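Local coordinates for protein carbohydrate esterase family 2 (CE2) (Chaetomium olivicolor, PDB 4XVH) that probably removes acetyl groups from xylan or related polysaccharides, as a family 2 carbohydrate esterase that joins an SGNH-type hydrolase domain to a beta-sandwich carbohydrate-binding domain, at residues V159-R168 against S178-T186; F252-S260 against K271-V282. All coordinates share one frame; numbering follows the deposited sequence.

Contact 1. Residues V159-R168 against S178-T186. With PEU (2,5,8,11,14,17,20,23,26,29,32,35,38,41,44,47,50,53,56,59,62,65,68,71,74,77,80-heptacosaoxadooctacontan-82-ol), chain C.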
loop_
_atom_site.group_PDB
_atom_site.type_symbol
_atom_site.label_atom_id
_atom_site.label_comp_id
_atom_site.label_asym_id
_atom_site.label_seq_id
_atom_site.Cartn_x
_atom_site.Cartn_y
_atom_site.Cartn_z
ATOM N N VAL A 159 -0.751 3.619 -2.131
ATOM C CA VAL A 159 0.269 4.533 -2.597
ATOM C C VAL A 159 1.296 4.638 -1.501
ATOM O O VAL A 159 1.080 5.342 -0.518
ATOM C CB VAL A 159 -0.289 5.924 -2.931
ATOM C CG1 VAL A 159 0.840 6.801 -3.486
ATOM C CG2 VAL A 159 -1.375 5.792 -3.980
ATOM N N ALA A 160 2.407 3.925 -1.660
ATOM C CA ALA A 160 3.371 3.797 -0.564
ATOM C C ALA A 160 4.740 3.502 -1.092
ATOM O O ALA A 160 4.871 2.899 -2.154
ATOM C CB ALA A 160 2.940 2.711 0.391
ATOM N N TRP A 161 5.773 3.915 -0.352
ATOM C CA TRP A 161 7.140 3.801 -0.850
ATOM C C TRP A 161 8.035 3.698 0.399
ATOM O O TRP A 161 7.923 4.526 1.293
ATOM C CB TRP A 161 7.497 5.032 -1.711
ATOM C CG TRP A 161 8.825 5.009 -2.400
ATOM C CD1 TRP A 161 10.045 4.689 -1.858
ATOM C CD2 TRP A 161 9.073 5.347 -3.779
ATOM N NE1 TRP A 161 11.035 4.790 -2.833
ATOM C CE2 TRP A 161 10.458 5.195 -4.013
ATOM C CE3 TRP A 161 8.251 5.751 -4.841
ATOM C CZ2 TRP A 161 11.039 5.445 -5.267
ATOM C CZ3 TRP A 161 8.832 6.007 -6.083
ATOM C CH2 TRP A 161 10.207 5.851 -6.284
ATOM N N SER A 162 8.880 2.674 0.468
ATOM C CA SER A 162 9.688 2.474 1.672
ATOM C C SER A 162 10.639 3.647 1.905
ATOM O O SER A 162 11.255 4.150 0.959
ATOM C CB SER A 162 10.474 1.167 1.585
ATOM O OG SER A 162 9.546 0.094 1.694
ATOM N N GLY A 163 10.733 4.070 3.162
ATOM C CA GLY A 163 11.687 5.082 3.575
ATOM C C GLY A 163 11.119 6.482 3.496
ATOM O O GLY A 163 11.764 7.429 3.940
ATOM N N LYS A 164 9.903 6.613 2.953
ATOM C CA LYS A 164 9.346 7.925 2.705
ATOM C C LYS A 164 8.629 8.478 3.912
ATOM O O LYS A 164 8.044 7.749 4.712
ATOM C CB LYS A 164 8.398 7.898 1.507
ATOM C CG LYS A 164 9.098 7.538 0.199
ATOM C CD LYS A 164 10.164 8.586 -0.169
ATOM C CE LYS A 164 10.650 8.370 -1.607
ATOM N NZ LYS A 164 11.660 9.401 -2.010
ATOM N N GLY A 165 8.645 9.801 4.019
ATOM C CA GLY A 165 7.959 10.467 5.103
ATOM C C GLY A 165 6.928 11.490 4.641
ATOM O O GLY A 165 6.657 11.647 3.450
ATOM N N LEU A 166 6.352 12.174 5.619
ATOM C CA LEU A 166 5.437 13.276 5.402
ATOM C C LEU A 166 6.175 14.611 5.208
ATOM O O LEU A 166 5.877 15.349 4.274
ATOM C CB LEU A 166 4.492 13.378 6.593
ATOM C CG LEU A 166 3.482 14.531 6.642
ATOM C CD1 LEU A 166 2.476 14.405 5.466
ATOM C CD2 LEU A 166 2.760 14.575 7.992
ATOM N N ILE A 167 7.096 14.945 6.118
ATOM C CA ILE A 167 7.880 16.179 5.980
ATOM C C ILE A 167 9.353 15.880 5.709
ATOM O O ILE A 167 10.034 16.700 5.140
ATOM C CB ILE A 167 7.784 17.101 7.224
ATOM C CG1 ILE A 167 8.369 16.439 8.465
ATOM C CG2 ILE A 167 6.350 17.464 7.496
ATOM C CD1 ILE A 167 8.513 17.414 9.617
ATOM N N ARG A 168 9.838 14.698 6.091
ATOM C CA ARG A 168 11.208 14.342 5.768
ATOM C C ARG A 168 11.323 12.830 5.709
ATOM O O ARG A 168 10.643 12.127 6.443
ATOM C CB ARG A 168 12.197 14.946 6.789
ATOM C CG ARG A 168 12.053 14.434 8.227
ATOM C CD ARG A 168 12.973 15.206 9.209
ATOM N NE ARG A 168 13.073 14.513 10.496
ATOM C CZ ARG A 168 13.885 14.891 11.494
ATOM N NH1 ARG A 168 14.653 15.976 11.381
ATOM N NH2 ARG A 168 13.913 14.190 12.634
ATOM N N SER A 178 14.965 13.528 -1.700
ATOM C CA SER A 178 14.057 13.098 -2.746
ATOM C C SER A 178 12.573 13.376 -2.367
ATOM O O SER A 178 12.307 13.857 -1.272
ATOM C CB SER A 178 14.297 11.606 -3.000
ATOM O OG SER A 178 13.954 10.872 -1.841
ATOM N N PRO A 179 11.612 13.090 -3.279
ATOM C CA PRO A 179 10.218 13.475 -2.980
ATOM C C PRO A 179 9.674 12.877 -1.676
ATOM O O PRO A 179 10.051 11.750 -1.320
ATOM C CB PRO A 179 9.440 12.915 -4.178
ATOM C CG PRO A 179 10.430 13.083 -5.336
ATOM C CD PRO A 179 11.771 12.701 -4.698
ATOM N N LEU A 180 8.822 13.647 -0.987
ATOM C CA LEU A 180 8.020 13.158 0.136
ATOM C C LEU A 180 6.728 12.487 -0.349
ATOM O O LEU A 180 6.385 12.580 -1.518
ATOM C CB LEU A 180 7.688 14.316 1.078
ATOM C CG LEU A 180 8.940 15.119 1.459
ATOM C CD1 LEU A 180 8.584 16.452 2.116
ATOM C CD2 LEU A 180 9.850 14.278 2.388
ATOM N N MET A 181 6.026 11.778 0.522
ATOM C CA MET A 181 4.803 11.098 0.070
ATOM C C MET A 181 3.747 12.017 -0.572
ATOM O O MET A 181 3.115 11.606 -1.547
ATOM C CB MET A 181 4.155 10.311 1.216
ATOM C CG MET A 181 4.778 8.919 1.431
ATOM S SD MET A 181 5.231 7.989 -0.061
ATOM C CE MET A 181 3.637 7.672 -0.820
ATOM N N PRO A 182 3.544 13.248 -0.046
ATOM C CA PRO A 182 2.493 14.055 -0.693
ATOM C C PRO A 182 2.773 14.310 -2.177
ATOM O O PRO A 182 1.864 14.222 -3.005
ATOM C CB PRO A 182 2.505 15.378 0.122
ATOM C CG PRO A 182 2.886 14.866 1.553
ATOM C CD PRO A 182 3.994 13.861 1.226
ATOM N N GLN A 183 4.019 14.607 -2.511
ATOM C CA GLN A 183 4.395 14.788 -3.902
ATOM C C GLN A 183 4.178 13.507 -4.709
ATOM O O GLN A 183 3.673 13.557 -5.827
ATOM C CB GLN A 183 5.869 15.247 -4.008
ATOM C CG GLN A 183 6.422 15.348 -5.425
ATOM C CD GLN A 183 7.910 15.778 -5.434
ATOM O OE1 GLN A 183 8.482 16.046 -4.380
ATOM N NE2 GLN A 183 8.524 15.841 -6.622
ATOM N N LEU A 184 4.592 12.376 -4.147
ATOM C CA LEU A 184 4.472 11.099 -4.829
ATOM C C LEU A 184 3.006 10.765 -5.082
ATOM O O LEU A 184 2.659 10.182 -6.103
ATOM C CB LEU A 184 5.149 9.994 -4.004
ATOM C CG LEU A 184 6.690 10.213 -3.997
ATOM C CD1 LEU A 184 7.432 9.195 -3.130
ATOM C CD2 LEU A 184 7.274 10.271 -5.412
ATOM N N TYR A 185 2.152 11.133 -4.131
ATOM C CA TYR A 185 0.709 10.923 -4.276
ATOM C C TYR A 185 0.076 11.673 -5.469
ATOM O O TYR A 185 -1.073 11.371 -5.846
ATOM C CB TYR A 185 -0.004 11.319 -2.985
ATOM C CG TYR A 185 -1.470 10.925 -2.881
ATOM C CD1 TYR A 185 -1.851 9.589 -2.685
ATOM C CD2 TYR A 185 -2.461 11.887 -2.940
ATOM C CE1 TYR A 185 -3.193 9.242 -2.565
ATOM C CE2 TYR A 185 -3.776 11.550 -2.825
ATOM C CZ TYR A 185 -4.150 10.245 -2.645
ATOM O OH TYR A 185 -5.491 9.951 -2.507
ATOM N N THR A 186 0.803 12.611 -6.081
ATOM C CA THR A 186 0.256 13.299 -7.269
ATOM C C THR A 186 0.581 12.575 -8.574
ATOM O O THR A 186 0.151 12.999 -9.656
ATOM C CB THR A 186 0.777 14.749 -7.432
ATOM O OG1 THR A 186 2.173 14.729 -7.743
ATOM C CG2 THR A 186 0.544 15.581 -6.166
HETATM C CAA PEU C . 15.584 -0.258 -10.047
HETATM O OAB PEU C . 16.483 -0.221 -8.925
HETATM C CAC PEU C . 17.415 0.928 -8.972
HETATM C CAD PEU C . 18.489 1.145 -7.840
HETATM O OAE PEU C . 19.427 0.049 -7.715
HETATM C CAF PEU C . 18.815 -1.216 -7.312
HETATM C CAG PEU C . 18.314 -1.451 -5.877
HETATM O OAH PEU C . 17.367 -0.525 -5.322
HETATM C CAI PEU C . 16.872 -0.998 -4.037
HETATM C CAJ PEU C . 16.079 0.070 -3.274
HETATM O OAK PEU C . 15.563 -0.464 -2.026
HETATM C CAL PEU C . 15.229 0.626 -1.142
HETATM C CAM PEU C . 14.688 0.185 0.213
HETATM O OAN PEU C . 14.671 1.412 0.971
HETATM C CAO PEU C . 14.299 1.249 2.358
HETATM C CAP PEU C . 14.916 2.525 2.891
HETATM O OAQ PEU C . 14.928 3.001 4.260
HETATM C CAR PEU C . 15.438 2.114 5.305
HETATM C CAS PEU C . 14.579 0.950 5.859
HETATM O OAT PEU C . 13.338 1.385 6.545
HETATM C CAU PEU C . 12.358 2.096 5.728
HETATM C CAV PEU C . 11.125 2.522 6.552
HETATM O OAW PEU C . 10.069 3.207 5.832
#
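G165 and L180 approach to 5.6 Å between their CA atoms, where the loop leaving strand 155-160 runs beside the start of the short helix 181-184, and there M181 N gives a nearly straight hydrogen bond (172°) to G165 O, 3.0 Å away. L180 holds the N-cap position, so the loop carbonyl engages the first N-H of the helix.

The K164 chain, bent at chi2 (-62°), passes over one face of the W161 indole, with CE 3.7 Å above the ring plane toward the rim, and brings NZ to P179 O in a 2.9 Å hydrogen bond lying in the carbonyl plane. The hydroxyl of S178, itself bonded to D176, lies close to the same ammonium group. L184 CD1 packs against both the K164 methylene chain and the W161 ring. M181, bent at chi2 and chi3, curls its sulfur against K164, with SD 3.5 Å from CB, and carries CE on to V159 O at 3.5 Å. Beyond it, V159 CG1 meets the edge of the Y185 ring at CD1, 4.0 Å away. L180 spreads its methyls over the backbone of I167 and R168.

In the type II turn from W161 to K164, G163 N donates a hydrogen bond to OAW of the bound polyether, 2.9 Å away. The buried ammonium group of K164 is probably stabilised by P179 O, with D176 nearby through S178, joining the end of this pocket turn to the residues just ahead of the helix.

Contact 2. Residues F252-S260 against K271-V282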
loop_
_atom_site.group_PDB
_atom_site.type_symbol
_atom_site.label_atom_id
_atom_site.label_comp_id
_atom_site.label_asym_id
_atom_site.label_seq_id
_atom_site.Cartn_x
_atom_site.Cartn_y
_atom_site.Cartn_z
ATOM N N PHE A 252 -8.297 8.293 8.082
ATOM C CA PHE A 252 -7.865 7.432 9.170
ATOM C C PHE A 252 -6.357 7.564 9.323
ATOM O O PHE A 252 -5.581 7.071 8.490
ATOM C CB PHE A 252 -8.324 5.989 8.897
ATOM C CG PHE A 252 -9.829 5.888 8.848
ATOM C CD1 PHE A 252 -10.513 6.161 7.660
ATOM C CD2 PHE A 252 -10.569 5.698 10.010
ATOM C CE1 PHE A 252 -11.906 6.165 7.609
ATOM C CE2 PHE A 252 -12.002 5.693 9.953
ATOM C CZ PHE A 252 -12.646 5.919 8.747
ATOM N N LEU A 253 -5.964 8.252 10.392
ATOM C CA LEU A 253 -4.573 8.620 10.650
ATOM C C LEU A 253 -3.970 7.729 11.731
ATOM O O LEU A 253 -4.413 7.731 12.881
ATOM C CB LEU A 253 -4.486 10.096 11.063
ATOM C CG LEU A 253 -5.242 11.091 10.170
ATOM C CD1 LEU A 253 -4.960 12.562 10.567
ATOM C CD2 LEU A 253 -4.959 10.918 8.692
ATOM N N LEU A 254 -2.976 6.950 11.357
ATOM C CA LEU A 254 -2.421 5.948 12.271
ATOM C C LEU A 254 -1.064 6.352 12.819
ATOM O O LEU A 254 -0.256 6.942 12.117
ATOM C CB LEU A 254 -2.253 4.590 11.570
ATOM C CG LEU A 254 -3.461 3.671 11.352
ATOM C CD1 LEU A 254 -4.461 4.246 10.346
ATOM C CD2 LEU A 254 -2.949 2.254 10.902
ATOM N N ASN A 255 -0.796 5.979 14.064
ATOM C CA ASN A 255 0.537 6.103 14.576
ATOM C C ASN A 255 1.306 4.805 14.254
ATOM O O ASN A 255 0.764 3.848 13.667
ATOM C CB ASN A 255 0.509 6.408 16.082
ATOM C CG ASN A 255 -0.298 5.404 16.855
ATOM O OD1 ASN A 255 -0.677 4.381 16.314
ATOM N ND2 ASN A 255 -0.563 5.691 18.136
ATOM N N SER A 256 2.560 4.766 14.642
ATOM C CA SER A 256 3.474 3.749 14.120
ATOM C C SER A 256 3.731 2.588 15.072
ATOM O O SER A 256 4.154 2.803 16.209
ATOM C CB SER A 256 4.814 4.397 13.797
ATOM O OG SER A 256 5.740 3.392 13.473
ATOM N N PRO A 257 3.537 1.354 14.589
ATOM C CA PRO A 257 3.893 0.155 15.361
ATOM C C PRO A 257 5.412 0.012 15.554
ATOM O O PRO A 257 5.841 -0.782 16.392
ATOM C CB PRO A 257 3.349 -0.992 14.493
ATOM C CG PRO A 257 3.517 -0.468 13.073
ATOM C CD PRO A 257 3.096 1.006 13.220
ATOM N N MET A 258 6.209 0.771 14.790
ATOM C CA MET A 258 7.664 0.718 14.921
ATOM C C MET A 258 8.239 1.800 15.828
ATOM O O MET A 258 9.412 1.717 16.185
ATOM C CB MET A 258 8.333 0.809 13.540
ATOM C CG MET A 258 8.022 -0.395 12.661
ATOM S SD MET A 258 8.684 -0.381 10.963
ATOM C CE MET A 258 10.459 -0.567 11.306
ATOM N N LEU A 259 7.458 2.817 16.191
ATOM C CA LEU A 259 7.974 3.813 17.140
ATOM C C LEU A 259 7.629 3.393 18.558
ATOM O O LEU A 259 6.592 2.756 18.785
ATOM C CB LEU A 259 7.408 5.203 16.852
ATOM C CG LEU A 259 7.797 5.775 15.486
ATOM C CD1 LEU A 259 7.203 7.170 15.316
ATOM C CD2 LEU A 259 9.316 5.808 15.349
ATOM N N SER A 260 8.496 3.738 19.509
ATOM C CA SER A 260 8.247 3.442 20.916
ATOM C C SER A 260 8.555 4.671 21.750
ATOM O O SER A 260 9.024 5.685 21.209
ATOM C CB SER A 260 9.096 2.261 21.390
ATOM O OG SER A 260 10.433 2.663 21.515
ATOM N N LYS A 271 6.754 7.639 20.470
ATOM C CA LYS A 271 5.422 7.112 20.158
ATOM C C LYS A 271 4.311 7.991 20.734
ATOM O O LYS A 271 3.329 8.305 20.071
ATOM C CB LYS A 271 5.278 5.688 20.678
ATOM C CG LYS A 271 3.933 5.014 20.364
ATOM C CD LYS A 271 3.561 5.074 18.868
ATOM C CE LYS A 271 2.373 4.141 18.547
ATOM N NZ LYS A 271 2.802 2.710 18.580
ATOM N N THR A 272 4.463 8.375 21.989
ATOM C CA THR A 272 3.512 9.315 22.591
ATOM C C THR A 272 3.550 10.660 21.858
ATOM O O THR A 272 2.513 11.240 21.574
ATOM C CB THR A 272 3.817 9.495 24.078
ATOM O OG1 THR A 272 3.578 8.243 24.735
ATOM C CG2 THR A 272 2.948 10.603 24.716
ATOM N N THR A 273 4.747 11.154 21.544
ATOM C CA THR A 273 4.879 12.428 20.825
ATOM C C THR A 273 4.140 12.375 19.465
ATOM O O THR A 273 3.391 13.303 19.121
ATOM C CB THR A 273 6.354 12.797 20.606
ATOM O OG1 THR A 273 7.003 12.926 21.880
ATOM C CG2 THR A 273 6.481 14.128 19.873
ATOM N N GLN A 274 4.346 11.294 18.701
ATOM C CA GLN A 274 3.649 11.133 17.414
ATOM C C GLN A 274 2.151 11.016 17.611
ATOM O O GLN A 274 1.367 11.565 16.835
ATOM C CB GLN A 274 4.115 9.894 16.648
ATOM C CG GLN A 274 3.518 9.825 15.224
ATOM C CD GLN A 274 3.497 8.426 14.645
ATOM O OE1 GLN A 274 3.520 7.430 15.383
ATOM N NE2 GLN A 274 3.462 8.339 13.301
ATOM N N THR A 275 1.763 10.285 18.650
ATOM C CA THR A 275 0.356 10.033 18.896
ATOM C C THR A 275 -0.369 11.326 19.183
ATOM O O THR A 275 -1.414 11.605 18.593
ATOM C CB THR A 275 0.174 9.050 20.046
ATOM O OG1 THR A 275 0.735 7.795 19.645
ATOM C CG2 THR A 275 -1.306 8.880 20.383
ATOM N N ASN A 276 0.218 12.148 20.048
ATOM C CA ASN A 276 -0.402 13.428 20.381
ATOM C C ASN A 276 -0.463 14.371 19.184
ATOM O O ASN A 276 -1.452 15.094 18.996
ATOM C CB ASN A 276 0.357 14.094 21.542
ATOM C CG ASN A 276 0.126 13.379 22.871
ATOM O OD1 ASN A 276 -0.891 12.711 23.045
ATOM N ND2 ASN A 276 1.056 13.545 23.822
ATOM N N ALA A 277 0.604 14.382 18.383
ATOM C CA ALA A 277 0.626 15.205 17.175
ATOM C C ALA A 277 -0.500 14.808 16.208
ATOM O O ALA A 277 -1.182 15.669 15.643
ATOM C CB ALA A 277 1.961 15.106 16.489
ATOM N N ILE A 278 -0.720 13.514 16.047
ATOM C CA ILE A 278 -1.768 13.072 15.151
ATOM C C ILE A 278 -3.151 13.435 15.694
ATOM O O ILE A 278 -4.009 13.907 14.941
ATOM C CB ILE A 278 -1.644 11.539 14.876
ATOM C CG1 ILE A 278 -0.434 11.299 13.964
ATOM C CG2 ILE A 278 -2.921 10.964 14.246
ATOM C CD1 ILE A 278 -0.045 9.822 13.802
ATOM N N LYS A 279 -3.349 13.258 16.994
ATOM C CA LYS A 279 -4.622 13.611 17.609
ATOM C C LYS A 279 -4.899 15.087 17.446
ATOM O O LYS A 279 -6.037 15.505 17.186
ATOM C CB LYS A 279 -4.630 13.237 19.096
ATOM C CG LYS A 279 -4.622 11.712 19.340
ATOM C CD LYS A 279 -4.726 11.417 20.827
ATOM C CE LYS A 279 -4.869 9.927 21.126
ATOM N NZ LYS A 279 -4.900 9.683 22.619
ATOM N N ASN A 280 -3.858 15.888 17.620
ATOM C CA ASN A 280 -3.972 17.317 17.344
ATOM C C ASN A 280 -4.431 17.579 15.908
ATOM O O ASN A 280 -5.350 18.356 15.686
ATOM C CB ASN A 280 -2.637 18.027 17.608
ATOM C CG ASN A 280 -2.451 18.393 19.065
ATOM O OD1 ASN A 280 -3.407 18.403 19.845
ATOM N ND2 ASN A 280 -1.214 18.713 19.442
ATOM N N ALA A 281 -3.792 16.931 14.937
ATOM C CA ALA A 281 -4.195 17.056 13.536
ATOM C C ALA A 281 -5.659 16.661 13.344
ATOM O O ALA A 281 -6.422 17.359 12.663
ATOM C CB ALA A 281 -3.280 16.198 12.631
ATOM N N VAL A 282 -6.051 15.543 13.951
ATOM C CA VAL A 282 -7.440 15.081 13.875
ATOM C C VAL A 282 -8.392 16.125 14.436
ATOM O O VAL A 282 -9.403 16.440 13.822
ATOM C CB VAL A 282 -7.631 13.749 14.618
ATOM C CG1 VAL A 282 -9.127 13.454 14.847
ATOM C CG2 VAL A 282 -6.951 12.632 13.841
HETATM O O HOH W 1 2.399 6.210 11.771
#
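N255 approaches T275 at a slant, its amide turning ND2 to T275 OG1 in a 2.9 Å hydrogen bond with the hydroxyl almost in the amide plane. N255 CG sits between the backbone N and the carbonyl carbon (chi1 54°), aiming the amide at the helix; OD1 accepts from W294 N and ND2 also bonds D293, fixing the flip. The T275 hydroxyl in turn donates to K271 O, whose other face receives T275 N.

K271 runs across the amide of N255, CE lying 3.3 Å from N255 ND2. Two bends bring its NZ to a 2.7 Å hydrogen bond with S256 O, donated from well above the carbonyl plane; W294 O is a second acceptor. Q274 reaches out extended between N255 and L259, its OE1 accepting from S256 N at 2.9 Å. A water bridges its NE2 to L254 O, and NE2 also hydrogen-bonds the hydroxyl of Y231.

Toward the other end, I278 CG2 touches L253 CB at 3.7 Å and L253 CD1 lies alongside V282 CG2, the side chains pointing opposite ways. The axes of 252-254 and 271-282 run nearly antiparallel (164°), 9.0 Å apart; with strand 289-292 these elements form a beta-alpha-beta unit, helix 228-243 alongside.

Contact 1 and contact 2 show how one parallel sheet can be used twice: strand 155-160 is an outermost strand, whereas strand 250-254 lies inside the sheet beside the other outermost strand, 289-292. Their centres are about 17 Å apart and their nearest atoms about 8 Å, so they do not touch. Helix 228-243 spans the gap: its Y231 packs on L166 of contact 1 and on I278 of contact 2. Only contact 1 reaches the polyether pocket, through S162 and G163, where D117, S118, N215 and H306 also line the site. In contact 2, the S256 side chain stays about 9 Å from that ligand.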